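PDB 2ZUX: rhamnogalacturonan endolyase YesW from Bacillus subtilis, which cleaves the rhamnogalacturonan backbone of plant cell-wall pectin by endo-acting elimination, releasing oligosaccharides, and requires calcium or manganese for activity. Local coordinates for residues W308-S313 and M346-D351; L282-G287 and V295-R300. All coordinates share one frame; numbering follows the deposited sequence.

Contact 1: W308-S313 and M346-D351; sequences WTLDSS and MAVDHD. With CA (calcium ion), chain K.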
loop_
_atom_site.group_PDB
_atom_site.type_symbol
_atom_site.label_atom_id
_atom_site.label_comp_id
_atom_site.label_asym_id
_atom_site.label_seq_id
_atom_site.Cartn_x
_atom_site.Cartn_y
_atom_site.Cartn_z
ATOM N N TRP A 308 -17.841 -3.171 14.986
ATOM C CA TRP A 308 -19.026 -2.552 14.402
ATOM C C TRP A 308 -19.262 -3.021 12.986
ATOM O O TRP A 308 -18.380 -3.627 12.375
ATOM C CB TRP A 308 -18.961 -1.016 14.462
ATOM C CG TRP A 308 -17.728 -0.303 13.924
ATOM C CD1 TRP A 308 -16.815 0.385 14.667
ATOM C CD2 TRP A 308 -17.332 -0.116 12.542
ATOM N NE1 TRP A 308 -15.875 0.969 13.859
ATOM C CE2 TRP A 308 -16.163 0.678 12.553
ATOM C CE3 TRP A 308 -17.848 -0.541 11.307
ATOM C CZ2 TRP A 308 -15.490 1.047 11.381
ATOM C CZ3 TRP A 308 -17.169 -0.171 10.136
ATOM C CH2 TRP A 308 -16.007 0.613 10.187
ATOM N N THR A 309 -20.459 -2.724 12.489
ATOM C CA THR A 309 -20.881 -3.001 11.125
ATOM C C THR A 309 -21.569 -1.762 10.560
ATOM O O THR A 309 -22.382 -1.144 11.246
ATOM C CB THR A 309 -21.894 -4.165 11.104
ATOM O OG1 THR A 309 -21.280 -5.341 11.632
ATOM C CG2 THR A 309 -22.383 -4.467 9.686
ATOM N N LEU A 310 -21.223 -1.382 9.331
ATOM C CA LEU A 310 -22.031 -0.448 8.549
ATOM C C LEU A 310 -22.644 -1.238 7.403
ATOM O O LEU A 310 -21.932 -1.912 6.660
ATOM C CB LEU A 310 -21.200 0.715 8.007
ATOM C CG LEU A 310 -22.017 1.732 7.195
ATOM C CD1 LEU A 310 -23.137 2.363 8.021
ATOM C CD2 LEU A 310 -21.121 2.809 6.649
ATOM N N ASP A 311 -23.962 -1.158 7.267
ATOM C CA ASP A 311 -24.690 -1.922 6.271
ATOM C C ASP A 311 -25.638 -0.975 5.541
ATOM O O ASP A 311 -26.580 -0.457 6.144
ATOM C CB ASP A 311 -25.452 -3.051 6.978
ATOM C CG ASP A 311 -26.227 -3.954 6.029
ATOM O OD1 ASP A 311 -26.403 -3.629 4.836
ATOM O OD2 ASP A 311 -26.680 -5.015 6.506
ATOM N N SER A 312 -25.387 -0.725 4.258
ATOM C CA SER A 312 -26.203 0.220 3.499
ATOM C C SER A 312 -27.662 -0.220 3.358
ATOM O O SER A 312 -28.529 0.607 3.071
ATOM C CB SER A 312 -25.598 0.466 2.118
ATOM O OG SER A 312 -25.684 -0.690 1.304
ATOM N N SER A 313 -27.927 -1.513 3.557
ATOM C CA SER A 313 -29.276 -2.063 3.391
ATOM C C SER A 313 -30.161 -1.825 4.612
ATOM O O SER A 313 -31.366 -2.068 4.556
ATOM C CB SER A 313 -29.220 -3.554 3.041
ATOM O OG SER A 313 -28.894 -4.346 4.167
ATOM N N MET A 346 -17.860 8.078 -0.492
ATOM C CA MET A 346 -18.413 8.211 0.854
ATOM C C MET A 346 -17.320 8.085 1.912
ATOM O O MET A 346 -16.177 7.722 1.603
ATOM C CB MET A 346 -19.530 7.186 1.079
ATOM C CG MET A 346 -19.023 5.783 1.285
ATOM S SD MET A 346 -20.351 4.586 1.230
ATOM C CE MET A 346 -19.838 3.412 2.491
ATOM N N ALA A 347 -17.669 8.394 3.154
ATOM C CA ALA A 347 -16.729 8.258 4.254
ATOM C C ALA A 347 -17.453 7.669 5.442
ATOM O O ALA A 347 -18.658 7.920 5.636
ATOM C CB ALA A 347 -16.109 9.584 4.614
ATOM N N VAL A 348 -16.715 6.882 6.223
ATOM C CA VAL A 348 -17.237 6.181 7.386
ATOM C C VAL A 348 -16.402 6.593 8.587
ATOM O O VAL A 348 -15.173 6.610 8.520
ATOM C CB VAL A 348 -17.172 4.650 7.176
ATOM C CG1 VAL A 348 -17.710 3.888 8.395
ATOM C CG2 VAL A 348 -17.937 4.260 5.920
ATOM N N ASP A 349 -17.087 6.921 9.683
ATOM C CA ASP A 349 -16.437 7.384 10.906
ATOM C C ASP A 349 -15.770 6.237 11.654
ATOM O O ASP A 349 -16.002 5.062 11.352
ATOM C CB ASP A 349 -17.479 8.085 11.785
ATOM C CG ASP A 349 -16.896 9.183 12.648
ATOM O OD1 ASP A 349 -15.663 9.392 12.678
ATOM O OD2 ASP A 349 -17.713 9.863 13.307
ATOM N N HIS A 350 -14.963 6.591 12.654
ATOM C CA HIS A 350 -14.186 5.615 13.408
ATOM C C HIS A 350 -15.060 4.616 14.173
ATOM O O HIS A 350 -14.587 3.555 14.570
ATOM C CB HIS A 350 -13.256 6.343 14.382
ATOM C CG HIS A 350 -13.976 7.019 15.504
ATOM N ND1 HIS A 350 -14.343 8.347 15.470
ATOM C CD2 HIS A 350 -14.416 6.536 16.690
ATOM C CE1 HIS A 350 -14.968 8.656 16.593
ATOM N NE2 HIS A 350 -15.032 7.573 17.347
ATOM N N ASP A 351 -16.327 4.976 14.386
ATOM C CA ASP A 351 -17.287 4.133 15.088
ATOM C C ASP A 351 -18.246 3.400 14.143
ATOM O O ASP A 351 -19.228 2.797 14.586
ATOM C CB ASP A 351 -18.091 4.972 16.086
ATOM C CG ASP A 351 -18.906 6.058 15.417
ATOM O OD1 ASP A 351 -18.797 6.252 14.185
ATOM O OD2 ASP A 351 -19.667 6.742 16.133
HETATM CA CA CA K . -14.103 10.497 14.052
#
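One face of the Trp308 indole is overlapped by the backbone of Asp351, whose carbonyl carbon C sits 3.4 Å from Trp308 CD1, offset toward the rim of the ring. Beside this overlap NE1 of Trp308 donates to O of His350 at 3.0 Å; the bond is bent, with an angle of 140° at the hydrogen, and the donor stands above the carbonyl plane. A chi1 of 52° places CG between the backbone N and the carbonyl carbon, and from there the six-membered ring extends toward Val348, CH2 coming 4.1 Å from Val348 CG1. Deeper in, Leu310 and Val348 meet tip to tip, CD2 of the leucine 3.6 Å from CG2 of the valine, while Met346 CE lies more loosely beside the same leucine methyl. Two neighbouring blades of the beta-propeller are thus packed face against face, their strand segments 10.6 Å apart, with apolar side chains between them. Just past strand 346-348 the chain turns to bind calcium through Asp349 OD1 at 2.4 Å and His350 ND1 at 2.6 Å, the ion lying in the imidazole plane; Asp334, Asp336 and Glu340 complete the protein ligands. An alanine in place of Trp308 would probably leave the His350 carbonyl without this donor and open a gap beside the turn that carries the calcium ligands.

Contact 2: L282-G287 and V295-R300; sequences LIMTRG and VAYNFR
Leu282 N donates to Tyr297 O at 2.8 Å, nearly straight at 171°, and Tyr297 N returns a bond to Leu282 O in the carbonyl plane; a second reciprocal pair joins Met284 and Val295, Met284 N meeting Val295 O at 2.9 Å. Between them lies the non-hydrogen-bonded pair of Ile283 and Ala296, whose own CA-H groups point to carbonyl oxygens, Ala296 CA 3.3 Å from Leu282 O. This is the antiparallel ladder of a beta hairpin, the two middle strands of a four-stranded propeller blade. On the face carrying Leu282, Met284, Val295 and Tyr297, the tyrosine ring turns its edge to Leu282 O, and the Met284 and Tyr297 side chains cross at about a right angle, Met284 CG 4.1 Å from Tyr297 CE2. With CG anti to the carbonyl carbon (chi1 -56°), the ring leans along its own strand toward Val295 and over to Met284 on the partner strand; its OH is hydrogen-bonded to the backbone O of Glu248. The other face brings Ile283 CD1 to 3.8 Å from Ala296 CB. The paired amides and carbonyls satisfy one another between buried apolar side chains, so this part of the hairpin probably does not depend on water for its backbone bonds.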
loop_
_atom_site.group_PDB
_atom_site.type_symbol
_atom_site.label_atom_id
_atom_site.label_comp_id
_atom_site.label_asym_id
_atom_site.label_seq_id
_atom_site.Cartn_x
_atom_site.Cartn_y
_atom_site.Cartn_z
ATOM N N LEU A 282 -8.731 -3.919 12.202
ATOM C CA LEU A 282 -8.814 -4.512 10.874
ATOM C C LEU A 282 -10.177 -4.205 10.267
ATOM O O LEU A 282 -11.199 -4.420 10.914
ATOM C CB LEU A 282 -8.650 -6.027 11.015
ATOM C CG LEU A 282 -8.826 -6.887 9.767
ATOM C CD1 LEU A 282 -7.663 -6.630 8.818
ATOM C CD2 LEU A 282 -8.902 -8.356 10.170
ATOM N N ILE A 283 -10.193 -3.718 9.026
ATOM C CA ILE A 283 -11.437 -3.429 8.314
ATOM C C ILE A 283 -11.594 -4.419 7.162
ATOM O O ILE A 283 -10.675 -4.579 6.363
ATOM C CB ILE A 283 -11.424 -2.002 7.718
ATOM C CG1 ILE A 283 -10.985 -0.973 8.776
ATOM C CG2 ILE A 283 -12.781 -1.669 7.071
ATOM C CD1 ILE A 283 -11.906 -0.866 9.986
ATOM N N MET A 284 -12.744 -5.090 7.089
ATOM C CA MET A 284 -13.101 -5.923 5.936
ATOM C C MET A 284 -14.368 -5.336 5.338
ATOM O O MET A 284 -15.338 -5.073 6.066
ATOM C CB MET A 284 -13.371 -7.372 6.355
ATOM C CG MET A 284 -12.143 -8.136 6.804
ATOM S SD MET A 284 -11.072 -8.602 5.389
ATOM C CE MET A 284 -9.507 -8.273 6.158
ATOM N N THR A 285 -14.368 -5.130 4.022
ATOM C CA THR A 285 -15.543 -4.595 3.342
ATOM C C THR A 285 -16.029 -5.517 2.234
ATOM O O THR A 285 -15.277 -6.362 1.713
ATOM C CB THR A 285 -15.303 -3.182 2.762
ATOM O OG1 THR A 285 -14.588 -3.276 1.526
ATOM C CG2 THR A 285 -14.483 -2.340 3.714
ATOM N N ARG A 286 -17.287 -5.346 1.857
ATOM C CA ARG A 286 -17.886 -6.171 0.816
ATOM C C ARG A 286 -18.909 -5.333 0.097
ATOM O O ARG A 286 -19.749 -4.692 0.736
ATOM C CB ARG A 286 -18.544 -7.413 1.423
ATOM C CG ARG A 286 -19.012 -8.455 0.409
ATOM C CD ARG A 286 -19.467 -9.722 1.092
ATOM N NE ARG A 286 -19.425 -10.847 0.164
ATOM C CZ ARG A 286 -19.275 -12.118 0.526
ATOM N NH1 ARG A 286 -19.200 -12.451 1.811
ATOM N NH2 ARG A 286 -19.207 -13.060 -0.413
ATOM N N GLY A 287 -18.838 -5.340 -1.225
ATOM C CA GLY A 287 -19.742 -4.562 -2.056
ATOM C C GLY A 287 -19.293 -3.131 -2.267
ATOM O O GLY A 287 -18.627 -2.531 -1.417
ATOM N N VAL A 295 -17.081 -3.978 8.041
ATOM C CA VAL A 295 -17.005 -4.507 9.400
ATOM C C VAL A 295 -15.607 -4.269 9.945
ATOM O O VAL A 295 -14.618 -4.432 9.224
ATOM C CB VAL A 295 -17.350 -6.015 9.446
ATOM C CG1 VAL A 295 -17.241 -6.559 10.860
ATOM C CG2 VAL A 295 -18.765 -6.269 8.919
ATOM N N ALA A 296 -15.541 -3.867 11.211
ATOM C CA ALA A 296 -14.294 -3.634 11.915
ATOM C C ALA A 296 -14.061 -4.704 12.970
ATOM O O ALA A 296 -15.005 -5.146 13.641
ATOM C CB ALA A 296 -14.300 -2.270 12.552
ATOM N N TYR A 297 -12.802 -5.110 13.096
ATOM C CA TYR A 297 -12.372 -6.114 14.062
ATOM C C TYR A 297 -11.129 -5.659 14.807
ATOM O O TYR A 297 -10.326 -4.891 14.279
ATOM C CB TYR A 297 -11.990 -7.417 13.356
ATOM C CG TYR A 297 -13.039 -8.052 12.479
ATOM C CD1 TYR A 297 -13.819 -9.096 12.957
ATOM C CD2 TYR A 297 -13.220 -7.641 11.155
ATOM C CE1 TYR A 297 -14.768 -9.706 12.150
ATOM C CE2 TYR A 297 -14.164 -8.250 10.340
ATOM C CZ TYR A 297 -14.935 -9.282 10.848
ATOM O OH TYR A 297 -15.865 -9.891 10.040
ATOM N N ASN A 298 -10.960 -6.176 16.023
ATOM C CA ASN A 298 -9.672 -6.139 16.698
ATOM C C ASN A 298 -9.100 -7.541 16.817
ATOM O O ASN A 298 -9.846 -8.520 16.908
ATOM C CB ASN A 298 -9.795 -5.502 18.089
ATOM C CG ASN A 298 -9.749 -3.999 18.036
ATOM O OD1 ASN A 298 -9.253 -3.424 17.072
ATOM N ND2 ASN A 298 -10.257 -3.347 19.078
ATOM N N PHE A 299 -7.775 -7.635 16.778
ATOM C CA PHE A 299 -7.086 -8.851 17.178
ATOM C C PHE A 299 -6.112 -8.468 18.277
ATOM O O PHE A 299 -5.076 -7.859 18.024
ATOM C CB PHE A 299 -6.369 -9.537 16.009
ATOM C CG PHE A 299 -5.579 -10.745 16.426
ATOM C CD1 PHE A 299 -6.230 -11.915 16.821
ATOM C CD2 PHE A 299 -4.190 -10.711 16.458
ATOM C CE1 PHE A 299 -5.504 -13.033 17.235
ATOM C CE2 PHE A 299 -3.459 -11.827 16.873
ATOM C CZ PHE A 299 -4.122 -12.987 17.255
ATOM N N ARG A 300 -6.490 -8.790 19.510
ATOM C CA ARG A 300 -5.757 -8.370 20.694
ATOM C C ARG A 300 -5.942 -9.433 21.757
ATOM O O ARG A 300 -6.990 -10.072 21.817
ATOM C CB ARG A 300 -6.290 -7.026 21.204
ATOM C CG ARG A 300 -6.089 -5.864 20.226
ATOM C CD ARG A 300 -6.745 -4.578 20.685
ATOM N NE ARG A 300 -6.784 -3.625 19.576
ATOM C CZ ARG A 300 -7.136 -2.347 19.683
ATOM N NH1 ARG A 300 -7.458 -1.835 20.869
ATOM N NH2 ARG A 300 -7.155 -1.568 18.606
#

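How the contacts relate
Contact 2 comes first along the chain and closes before contact 1 opens; their centres lie 11 Å apart on the same side of the molecule. They share one four-stranded antiparallel blade, ordered 268-273, 281-286, 293-300, 303-311. Contact 2 joins its two middle strands, whereas contact 1 leaves from its outermost strand, 303-311, to the next blade, which holds 346-348. The seam between the contacts is a probable hydrogen bond from Ala296 N to Trp308 O, 3.1 Å, with Trp308 CZ2 also packing on Ile283 CD1. Together they illustrate the two levels of propeller construction, backbone ladders within a blade and side-chain packing between blades, here continued to a calcium site.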